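Long-range contacts in ribose-phosphate pyrophosphokinase (Thermus thermophilus, PDB 7PN0), which probably makes phosphoribosyl pyrophosphate from ribose 5-phosphate and ATP by transfer of a diphosphate group, and binds ADP in this crystal form: residues A[56-61]-A[90-95]; A[84-89]-A[121-126]; A[248-253]-A[271-276]. All coordinates share one frame; numbering follows the deposited sequence.

Interaction 1: A[56-61]-A[90-95]. With ADP (adenosine-5'-diphosphate), chain C.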
loop_
_atom_site.group_PDB
_atom_site.type_symbol
_atom_site.label_atom_id
_atom_site.label_comp_id
_atom_site.label_asym_id
_atom_site.label_seq_id
_atom_site.Cartn_x
_atom_site.Cartn_y
_atom_site.Cartn_z
ATOM N N GLN A 56 1.422 -5.191 25.787
ATOM C CA GLN A 56 1.322 -3.770 26.236
ATOM C C GLN A 56 -0.138 -3.396 26.403
ATOM O O GLN A 56 -0.904 -3.577 25.445
ATOM C CB GLN A 56 1.992 -2.838 25.233
ATOM C CG GLN A 56 2.102 -1.417 25.758
ATOM C CD GLN A 56 3.372 -1.228 26.545
ATOM O OE1 GLN A 56 3.617 -1.888 27.562
ATOM N NE2 GLN A 56 4.216 -0.351 26.052
ATOM N N SER A 57 -0.515 -2.892 27.589
ATOM C CA SER A 57 -1.857 -2.315 27.840
ATOM C C SER A 57 -1.760 -0.796 27.759
ATOM O O SER A 57 -0.683 -0.224 28.049
ATOM C CB SER A 57 -2.453 -2.788 29.144
ATOM O OG SER A 57 -2.902 -4.111 29.001
ATOM N N PHE A 58 -2.870 -0.152 27.382
ATOM C CA PHE A 58 -2.968 1.310 27.208
ATOM C C PHE A 58 -3.340 1.939 28.547
ATOM O O PHE A 58 -4.464 2.404 28.711
ATOM C CB PHE A 58 -3.992 1.632 26.123
ATOM C CG PHE A 58 -3.471 1.472 24.728
ATOM C CD1 PHE A 58 -3.079 0.235 24.244
ATOM C CD2 PHE A 58 -3.318 2.575 23.905
ATOM C CE1 PHE A 58 -2.523 0.097 22.981
ATOM C CE2 PHE A 58 -2.801 2.417 22.623
ATOM C CZ PHE A 58 -2.465 1.169 22.152
ATOM N N VAL A 59 -2.387 1.940 29.475
ATOM C CA VAL A 59 -2.517 2.533 30.836
ATOM C C VAL A 59 -1.509 3.669 30.976
ATOM O O VAL A 59 -0.541 3.777 30.202
ATOM C CB VAL A 59 -2.312 1.464 31.925
ATOM C CG1 VAL A 59 -3.376 0.369 31.860
ATOM C CG2 VAL A 59 -0.939 0.840 31.829
ATOM N N PRO A 60 -1.721 4.593 31.941
ATOM C CA PRO A 60 -0.850 5.764 32.043
ATOM C C PRO A 60 0.571 5.334 32.366
ATOM O O PRO A 60 0.730 4.446 33.174
ATOM C CB PRO A 60 -1.493 6.640 33.130
ATOM C CG PRO A 60 -2.944 6.187 33.142
ATOM C CD PRO A 60 -2.920 4.718 32.790
ATOM N N PRO A 61 1.626 5.945 31.764
ATOM C CA PRO A 61 1.495 6.965 30.694
ATOM C C PRO A 61 1.156 6.361 29.314
ATOM O O PRO A 61 1.917 5.579 28.773
ATOM C CB PRO A 61 2.893 7.609 30.673
ATOM C CG PRO A 61 3.807 6.475 31.085
ATOM C CD PRO A 61 3.026 5.741 32.157
ATOM N N TYR A 90 -5.616 -4.400 27.332
ATOM C CA TYR A 90 -6.581 -3.286 27.441
ATOM C C TYR A 90 -6.284 -2.240 26.364
ATOM O O TYR A 90 -5.282 -1.582 26.450
ATOM C CB TYR A 90 -6.563 -2.624 28.805
ATOM C CG TYR A 90 -7.443 -1.397 28.931
ATOM C CD1 TYR A 90 -8.760 -1.404 28.497
ATOM C CD2 TYR A 90 -6.939 -0.202 29.424
ATOM C CE1 TYR A 90 -9.555 -0.260 28.564
ATOM C CE2 TYR A 90 -7.716 0.947 29.515
ATOM C CZ TYR A 90 -9.027 0.918 29.070
ATOM O OH TYR A 90 -9.811 2.026 29.194
ATOM N N PHE A 91 -7.214 -2.088 25.437
ATOM C CA PHE A 91 -7.114 -1.139 24.311
ATOM C C PHE A 91 -8.034 0.035 24.650
ATOM O O PHE A 91 -9.202 0.017 24.254
ATOM C CB PHE A 91 -7.470 -1.806 22.989
ATOM C CG PHE A 91 -7.311 -0.905 21.801
ATOM C CD1 PHE A 91 -6.320 0.077 21.756
ATOM C CD2 PHE A 91 -8.169 -0.999 20.724
ATOM C CE1 PHE A 91 -6.150 0.882 20.646
ATOM C CE2 PHE A 91 -8.004 -0.172 19.617
ATOM C CZ PHE A 91 -6.986 0.749 19.570
ATOM N N SER A 92 -7.499 0.979 25.426
ATOM C CA SER A 92 -8.289 2.122 25.975
ATOM C C SER A 92 -8.946 2.884 24.826
ATOM O O SER A 92 -10.107 3.351 24.978
ATOM C CB SER A 92 -7.416 3.016 26.798
ATOM O OG SER A 92 -6.454 3.722 26.011
ATOM N N TYR A 93 -8.212 3.067 23.726
ATOM C CA TYR A 93 -8.711 3.922 22.625
ATOM C C TYR A 93 -9.854 3.250 21.869
ATOM O O TYR A 93 -10.433 3.935 20.965
ATOM C CB TYR A 93 -7.591 4.391 21.703
ATOM C CG TYR A 93 -6.771 5.554 22.206
ATOM C CD1 TYR A 93 -7.268 6.855 22.128
ATOM C CD2 TYR A 93 -5.512 5.362 22.758
ATOM C CE1 TYR A 93 -6.531 7.950 22.545
ATOM C CE2 TYR A 93 -4.761 6.443 23.184
ATOM C CZ TYR A 93 -5.259 7.736 23.060
ATOM O OH TYR A 93 -4.537 8.789 23.512
ATOM N N ALA A 94 -10.272 2.036 22.240
ATOM C CA ALA A 94 -11.505 1.448 21.667
ATOM C C ALA A 94 -12.683 2.380 22.006
ATOM O O ALA A 94 -13.695 2.310 21.334
ATOM C CB ALA A 94 -11.745 0.029 22.142
ATOM N N ARG A 95 -12.584 3.228 23.017
ATOM C CA ARG A 95 -13.701 4.148 23.355
ATOM C C ARG A 95 -13.826 5.234 22.286
ATOM O O ARG A 95 -14.851 5.863 22.207
ATOM C CB ARG A 95 -13.476 4.800 24.713
ATOM C CG ARG A 95 -13.523 3.802 25.845
ATOM C CD ARG A 95 -13.338 4.379 27.240
ATOM N NE ARG A 95 -14.342 5.397 27.547
ATOM C CZ ARG A 95 -14.359 6.103 28.679
ATOM N NH1 ARG A 95 -13.432 5.884 29.610
ATOM N NH2 ARG A 95 -15.289 7.028 28.840
HETATM P PB ADP C . -19.868 5.103 25.309
HETATM O O1B ADP C . -20.649 3.788 25.179
HETATM O O2B ADP C . -18.597 5.107 24.492
HETATM O O3B ADP C . -19.660 5.628 26.716
HETATM P PA ADP C . -20.364 7.507 24.066
HETATM O O1A ADP C . -19.592 7.228 22.813
HETATM O O2A ADP C . -21.514 8.452 23.991
HETATM O O3A ADP C . -20.901 6.134 24.658
HETATM O "O5'" ADP C . -19.348 7.932 25.262
HETATM C "C5'" ADP C . -17.984 8.358 24.963
HETATM C "C4'" ADP C . -17.559 9.507 25.859
HETATM O "O4'" ADP C . -16.189 9.259 26.294
HETATM C "C3'" ADP C . -17.519 10.901 25.210
HETATM O "O3'" ADP C . -18.351 11.050 24.063
HETATM C "C2'" ADP C . -16.106 10.939 24.640
HETATM O "O2'" ADP C . -15.667 12.263 24.500
HETATM C "C1'" ADP C . -15.305 10.158 25.680
HETATM N N9 ADP C . -14.190 9.404 25.103
HETATM C C8 ADP C . -13.921 9.168 23.768
HETATM N N7 ADP C . -12.809 8.491 23.564
HETATM C C5 ADP C . -12.311 8.283 24.842
HETATM C C6 ADP C . -11.156 7.641 25.313
HETATM N N6 ADP C . -10.288 7.034 24.505
HETATM N N1 ADP C . -10.936 7.607 26.658
HETATM C C2 ADP C . -11.844 8.190 27.452
HETATM N N3 ADP C . -12.974 8.807 27.120
HETATM C C4 ADP C . -13.148 8.845 25.791
#

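Interaction 2: A[84-89]-A[121-126]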
loop_
_atom_site.group_PDB
_atom_site.type_symbol
_atom_site.label_atom_id
_atom_site.label_comp_id
_atom_site.label_asym_id
_atom_site.label_seq_id
_atom_site.Cartn_x
_atom_site.Cartn_y
_atom_site.Cartn_z
ATOM N N VAL A 84 4.828 -11.085 14.068
ATOM C CA VAL A 84 4.706 -10.189 15.250
ATOM C C VAL A 84 3.229 -9.980 15.604
ATOM O O VAL A 84 2.467 -9.505 14.765
ATOM C CB VAL A 84 5.431 -8.857 15.011
ATOM C CG1 VAL A 84 5.230 -7.921 16.184
ATOM C CG2 VAL A 84 6.899 -9.054 14.752
ATOM N N THR A 85 2.857 -10.358 16.830
ATOM C CA THR A 85 1.509 -10.121 17.376
ATOM C C THR A 85 1.590 -9.039 18.449
ATOM O O THR A 85 2.404 -9.207 19.427
ATOM C CB THR A 85 0.926 -11.414 17.946
ATOM O OG1 THR A 85 0.870 -12.408 16.910
ATOM C CG2 THR A 85 -0.417 -11.171 18.602
ATOM N N ALA A 86 0.735 -8.028 18.336
ATOM C CA ALA A 86 0.498 -7.035 19.394
ATOM C C ALA A 86 -0.493 -7.676 20.363
ATOM O O ALA A 86 -1.657 -7.815 20.026
ATOM C CB ALA A 86 -0.027 -5.725 18.883
ATOM N N VAL A 87 -0.019 -8.015 21.548
ATOM C CA VAL A 87 -0.902 -8.459 22.655
ATOM C C VAL A 87 -1.257 -7.218 23.466
ATOM O O VAL A 87 -0.403 -6.666 24.154
ATOM C CB VAL A 87 -0.271 -9.567 23.498
ATOM C CG1 VAL A 87 -1.245 -10.003 24.562
ATOM C CG2 VAL A 87 0.155 -10.739 22.618
ATOM N N ILE A 88 -2.493 -6.791 23.346
ATOM C CA ILE A 88 -2.985 -5.511 23.915
ATOM C C ILE A 88 -4.131 -5.903 24.816
ATOM O O ILE A 88 -5.286 -5.904 24.395
ATOM C CB ILE A 88 -3.450 -4.521 22.823
ATOM C CG1 ILE A 88 -2.345 -4.294 21.792
ATOM C CG2 ILE A 88 -3.920 -3.239 23.478
ATOM C CD1 ILE A 88 -2.790 -3.427 20.621
ATOM N N PRO A 89 -3.853 -6.239 26.086
ATOM C CA PRO A 89 -4.912 -6.728 26.970
ATOM C C PRO A 89 -5.990 -5.670 27.204
ATOM O O PRO A 89 -7.157 -6.034 27.171
ATOM C CB PRO A 89 -4.179 -7.126 28.257
ATOM C CG PRO A 89 -2.784 -7.345 27.815
ATOM C CD PRO A 89 -2.517 -6.340 26.700
ATOM N N ASP A 121 1.404 -8.055 12.696
ATOM C CA ASP A 121 0.755 -9.032 11.788
ATOM C C ASP A 121 -0.615 -9.403 12.331
ATOM O O ASP A 121 -1.431 -9.920 11.566
ATOM C CB ASP A 121 1.641 -10.255 11.614
ATOM C CG ASP A 121 2.958 -9.934 10.958
ATOM O OD1 ASP A 121 2.905 -9.297 9.843
ATOM O OD2 ASP A 121 4.004 -10.445 11.461
ATOM N N ARG A 122 -0.841 -9.178 13.617
ATOM C CA ARG A 122 -2.002 -9.723 14.333
ATOM C C ARG A 122 -2.150 -8.941 15.617
ATOM O O ARG A 122 -1.174 -8.365 16.116
ATOM C CB ARG A 122 -1.897 -11.186 14.821
ATOM C CG ARG A 122 -1.283 -12.215 13.903
ATOM C CD ARG A 122 -1.251 -13.563 14.603
ATOM N NE ARG A 122 -2.591 -13.954 15.009
ATOM C CZ ARG A 122 -3.545 -14.375 14.167
ATOM N NH1 ARG A 122 -4.727 -14.677 14.638
ATOM N NH2 ARG A 122 -3.302 -14.558 12.872
ATOM N N VAL A 123 -3.339 -9.020 16.193
ATOM C CA VAL A 123 -3.626 -8.422 17.517
ATOM C C VAL A 123 -4.319 -9.515 18.324
ATOM O O VAL A 123 -5.093 -10.275 17.746
ATOM C CB VAL A 123 -4.497 -7.150 17.443
ATOM C CG1 VAL A 123 -4.942 -6.668 18.790
ATOM C CG2 VAL A 123 -3.768 -6.035 16.748
ATOM N N LEU A 124 -4.036 -9.533 19.609
ATOM C CA LEU A 124 -4.715 -10.363 20.640
ATOM C C LEU A 124 -5.170 -9.404 21.728
ATOM O O LEU A 124 -4.301 -8.709 22.255
ATOM C CB LEU A 124 -3.756 -11.427 21.203
ATOM C CG LEU A 124 -4.314 -12.265 22.361
ATOM C CD1 LEU A 124 -5.589 -12.962 21.936
ATOM C CD2 LEU A 124 -3.250 -13.237 22.888
ATOM N N THR A 125 -6.474 -9.350 22.010
ATOM C CA THR A 125 -7.005 -8.343 22.945
ATOM C C THR A 125 -8.161 -8.958 23.714
ATOM O O THR A 125 -8.596 -10.044 23.375
ATOM C CB THR A 125 -7.331 -7.027 22.221
ATOM O OG1 THR A 125 -7.668 -6.008 23.153
ATOM C CG2 THR A 125 -8.460 -7.126 21.221
ATOM N N MET A 126 -8.718 -8.198 24.642
ATOM C CA MET A 126 -9.831 -8.706 25.478
ATOM C C MET A 126 -10.821 -7.569 25.689
ATOM O O MET A 126 -10.394 -6.441 25.893
ATOM C CB MET A 126 -9.338 -9.257 26.812
ATOM C CG MET A 126 -10.457 -9.637 27.772
ATOM S SD MET A 126 -9.787 -10.397 29.300
ATOM C CE MET A 126 -9.519 -12.070 28.747
#

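Interaction 3: A[248-253]-A[271-276]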
loop_
_atom_site.group_PDB
_atom_site.type_symbol
_atom_site.label_atom_id
_atom_site.label_comp_id
_atom_site.label_asym_id
_atom_site.label_seq_id
_atom_site.Cartn_x
_atom_site.Cartn_y
_atom_site.Cartn_z
ATOM N N HIS A 248 -11.700 -4.427 32.658
ATOM C CA HIS A 248 -10.554 -3.500 32.746
ATOM C C HIS A 248 -10.713 -2.621 33.982
ATOM O O HIS A 248 -11.653 -1.768 34.019
ATOM C CB HIS A 248 -10.446 -2.673 31.465
ATOM C CG HIS A 248 -10.501 -3.495 30.216
ATOM N ND1 HIS A 248 -9.519 -4.412 29.902
ATOM C CD2 HIS A 248 -11.360 -3.471 29.171
ATOM C CE1 HIS A 248 -9.798 -4.965 28.737
ATOM N NE2 HIS A 248 -10.934 -4.429 28.268
ATOM N N GLY A 249 -9.824 -2.833 34.942
ATOM C CA GLY A 249 -9.750 -2.074 36.194
ATOM C C GLY A 249 -8.769 -0.962 35.997
ATOM O O GLY A 249 -7.580 -1.114 36.367
ATOM N N VAL A 250 -9.240 0.108 35.361
ATOM C CA VAL A 250 -8.350 1.215 34.957
ATOM C C VAL A 250 -8.107 2.115 36.198
ATOM O O VAL A 250 -6.933 2.419 36.496
ATOM C CB VAL A 250 -8.933 1.956 33.748
ATOM C CG1 VAL A 250 -7.953 3.002 33.273
ATOM C CG2 VAL A 250 -9.344 1.002 32.628
ATOM N N TYR A 251 -9.148 2.419 36.968
ATOM C CA TYR A 251 -9.031 2.975 38.357
ATOM C C TYR A 251 -8.182 4.255 38.349
ATOM O O TYR A 251 -7.091 4.335 38.952
ATOM C CB TYR A 251 -8.439 1.917 39.290
ATOM C CG TYR A 251 -9.248 0.658 39.446
ATOM C CD1 TYR A 251 -10.617 0.690 39.623
ATOM C CD2 TYR A 251 -8.628 -0.578 39.489
ATOM C CE1 TYR A 251 -11.341 -0.460 39.897
ATOM C CE2 TYR A 251 -9.346 -1.738 39.698
ATOM C CZ TYR A 251 -10.707 -1.688 39.894
ATOM O OH TYR A 251 -11.408 -2.838 40.118
ATOM N N VAL A 252 -8.658 5.258 37.614
ATOM C CA VAL A 252 -7.972 6.565 37.485
ATOM C C VAL A 252 -8.761 7.636 38.257
ATOM O O VAL A 252 -9.958 7.430 38.570
ATOM C CB VAL A 252 -7.741 6.923 36.006
ATOM C CG1 VAL A 252 -6.673 6.033 35.406
ATOM C CG2 VAL A 252 -9.034 6.868 35.192
ATOM N N GLY A 253 -8.083 8.741 38.569
ATOM C CA GLY A 253 -8.648 9.923 39.258
ATOM C C GLY A 253 -9.305 9.514 40.578
ATOM O O GLY A 253 -8.684 8.864 41.409
ATOM N N ASP A 271 -6.623 -8.419 35.425
ATOM C CA ASP A 271 -5.289 -7.797 35.499
ATOM C C ASP A 271 -4.873 -7.374 34.086
ATOM O O ASP A 271 -3.676 -7.244 33.846
ATOM C CB ASP A 271 -4.279 -8.706 36.207
ATOM C CG ASP A 271 -4.197 -10.152 35.736
ATOM O OD1 ASP A 271 -4.940 -10.533 34.810
ATOM O OD2 ASP A 271 -3.372 -10.903 36.313
ATOM N N THR A 272 -5.806 -7.135 33.163
ATOM C CA THR A 272 -5.418 -6.521 31.849
ATOM C C THR A 272 -4.641 -5.220 32.113
ATOM O O THR A 272 -3.717 -4.860 31.331
ATOM C CB THR A 272 -6.627 -6.224 30.943
ATOM O OG1 THR A 272 -7.553 -5.421 31.655
ATOM C CG2 THR A 272 -7.342 -7.439 30.410
ATOM N N CYS A 273 -5.032 -4.504 33.167
ATOM C CA CYS A 273 -4.340 -3.329 33.726
ATOM C C CYS A 273 -3.785 -3.728 35.081
ATOM O O CYS A 273 -4.407 -4.523 35.786
ATOM C CB CYS A 273 -5.300 -2.167 33.937
ATOM S SG CYS A 273 -6.169 -1.734 32.404
ATOM N N PRO A 274 -2.604 -3.221 35.460
ATOM C CA PRO A 274 -2.004 -3.586 36.747
ATOM C C PRO A 274 -2.962 -3.218 37.871
ATOM O O PRO A 274 -3.426 -2.088 37.934
ATOM C CB PRO A 274 -0.734 -2.739 36.818
ATOM C CG PRO A 274 -0.379 -2.524 35.365
ATOM C CD PRO A 274 -1.700 -2.400 34.637
ATOM N N PRO A 275 -3.357 -4.166 38.745
ATOM C CA PRO A 275 -4.296 -3.844 39.822
ATOM C C PRO A 275 -3.757 -2.778 40.777
ATOM O O PRO A 275 -2.532 -2.667 40.963
ATOM C CB PRO A 275 -4.473 -5.193 40.545
ATOM C CG PRO A 275 -4.174 -6.202 39.480
ATOM C CD PRO A 275 -3.035 -5.590 38.700
ATOM N N LYS A 276 -4.676 -2.005 41.349
ATOM C CA LYS A 276 -4.373 -1.021 42.400
ATOM C C LYS A 276 -4.851 -1.621 43.731
ATOM O O LYS A 276 -5.913 -2.271 43.752
ATOM C CB LYS A 276 -5.029 0.308 42.041
ATOM C CG LYS A 276 -4.411 0.987 40.815
ATOM C CD LYS A 276 -4.656 2.473 40.761
ATOM C CE LYS A 276 -4.002 3.121 39.557
ATOM N NZ LYS A 276 -4.741 2.784 38.327
HETATM O O HOH W 1 -7.685 -4.708 34.358
HETATM O O HOH W 2 -6.577 -3.495 37.486
HETATM O O HOH W 3 -5.146 -0.166 37.540
#

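Interaction 1: A[56-61]-A[90-95]
Phe58 presents one ring face to the edge of Phe91, with Phe91 CD1 above the ring centre. This T-shaped pair has centroids 5.2 Å apart and planes at 71°. Phe58 also reaches the edge of Tyr93, where Phe58 CD2 lies 3.7 Å from Tyr93 CD2, near the plane of the tyrosine ring. The Tyr90 ring has Val59 CG1 at its edge and Ser92 N over one face. Phe58 CG lies anti to its own carbonyl carbon (chi1 -80°), which carries the ring in among residues 91 to 93. Two hydrogen bonds join the segments. Phe58 N donates to Tyr90 O at 3.0 Å in a nearly straight bond (167°). The bond from Tyr90 N to the Ser57 hydroxyl, OG, is 3.2 Å and more bent. Ser57 OG is also bonded to Thr272 O, and Tyr90 OH to Glu220. Helices 62-78 and 107-118 close round Phe58 through Leu66 and Ile111. Ser92 OG is bonded to Asn38 of the second subunit. Beyond the aromatic cluster, the Arg95 guanidinium lies with one face over adenine, its NH2 3.4 Å from ADP N3. The loop after strand 51-55 thus backs the 3-10 segment 92-95, part of the adenine side of the ADP pocket.

Interaction 2: A[84-89]-A[121-126]
Thr125 OG1 donates to Ile88 O at 2.7 Å, nearly in line with the carbonyl. OG1 is anti to Thr125 N (chi1 -172°), and this turns the hydroxyl back to the neighbouring strand. At the other end, Asp121 grips Val84 twice. Asp121 N donates to Val84 O at 2.7 Å, while Val84 N donates to Asp121 OD2 at 2.8 Å, on the anti side of the carboxylate. Between these ends runs a parallel ladder: Ala86 N to Arg122 O, Leu124 N to Ala86 O at 3.0 Å, and Ile88 N to Leu124 O. The strand axes come within 4.5 Å and lie 22° apart. On the face of Val87 and Leu124, Val87 CG1 and Leu124 CD2 meet at 4.2 Å, side by side. Thr85 OG1 touches Arg122 CD at 3.3 Å on the same face. On the other face, Ile88 CD1 packs on Val123 CG1. Helix 107-118 connects the strands in a beta-alpha-beta unit. Asp121 OD1 has a salt bridge to Lys77. Arg122 NH1 has a salt bridge to Asp142 and a hydrogen bond to Ser80 of the third subunit. The chemistry implies a buried backbone ladder closed at each end by a side chain, the Asp121 carboxylate and the Thr125 hydroxyl.

Interaction 3: A[248-253]-A[271-276]
His248 and Thr272 make the tight end of this contact. His248 ND1 and Thr272 OG1 are hydrogen-bonded at 2.8 Å, close to straight (164°). The hydroxyl comes in at the edge of the imidazole, near its plane, and the two side chains cross at about a right angle. The other ring nitrogen, NE2, is bonded to Thr127 O, so the ring is held at both nitrogens and its rotation is fixed. Next to it, Cys273 CB sits 3.5 Å from Gly249 O, and Cys273 SG touches Val250 CG2 more loosely at 4.2 Å. Water 1 sits beside this tight end. It accepts from Gly249 N and Cys273 N and is also bonded to Thr272 OG1.

Further along, water 2 bridges Gly249 O and Cys273 O. The exposed Lys276 marks the solvent side. Its chain bends at the last torsion (chi4 74°), and NZ donates to Tyr251 O at 2.9 Å from above the carbonyl plane. NZ also donates to water 3, which lies near Gly249 O and Pro274 O.

Gly249 CA lies over one face of the Tyr251 ring, which is packed between helix 255-261, through Leu256 and Ile259, and strands 266-270 and 281-284, through Val267, Ala269 and Leu281. Short strand 248-249 pairs with strand 220-221, and His248 meets the Tyr90 ring on the side of the N-terminal domain.

Interactions 1 and 2 cross along the chain, and interaction 3 follows both. Interaction 2 lies within the parallel sheet of the N-terminal domain. Interaction 1 joins the loops that follow strands 51-55 and 83-88 of that sheet, so segment 90-95 directly continues segment 84-89. Their centres are 12 Å apart. Interaction 3 belongs to the second domain, 10 Å from interaction 1 and 19 Å from interaction 2, centre to centre. The domains meet where Ser57 OG bonds Thr272 O and where Tyr90 packs against His248, Val250 and Cys273. The C-terminal end of the first sheet is thereby tied to the second domain, close to the ADP pocket.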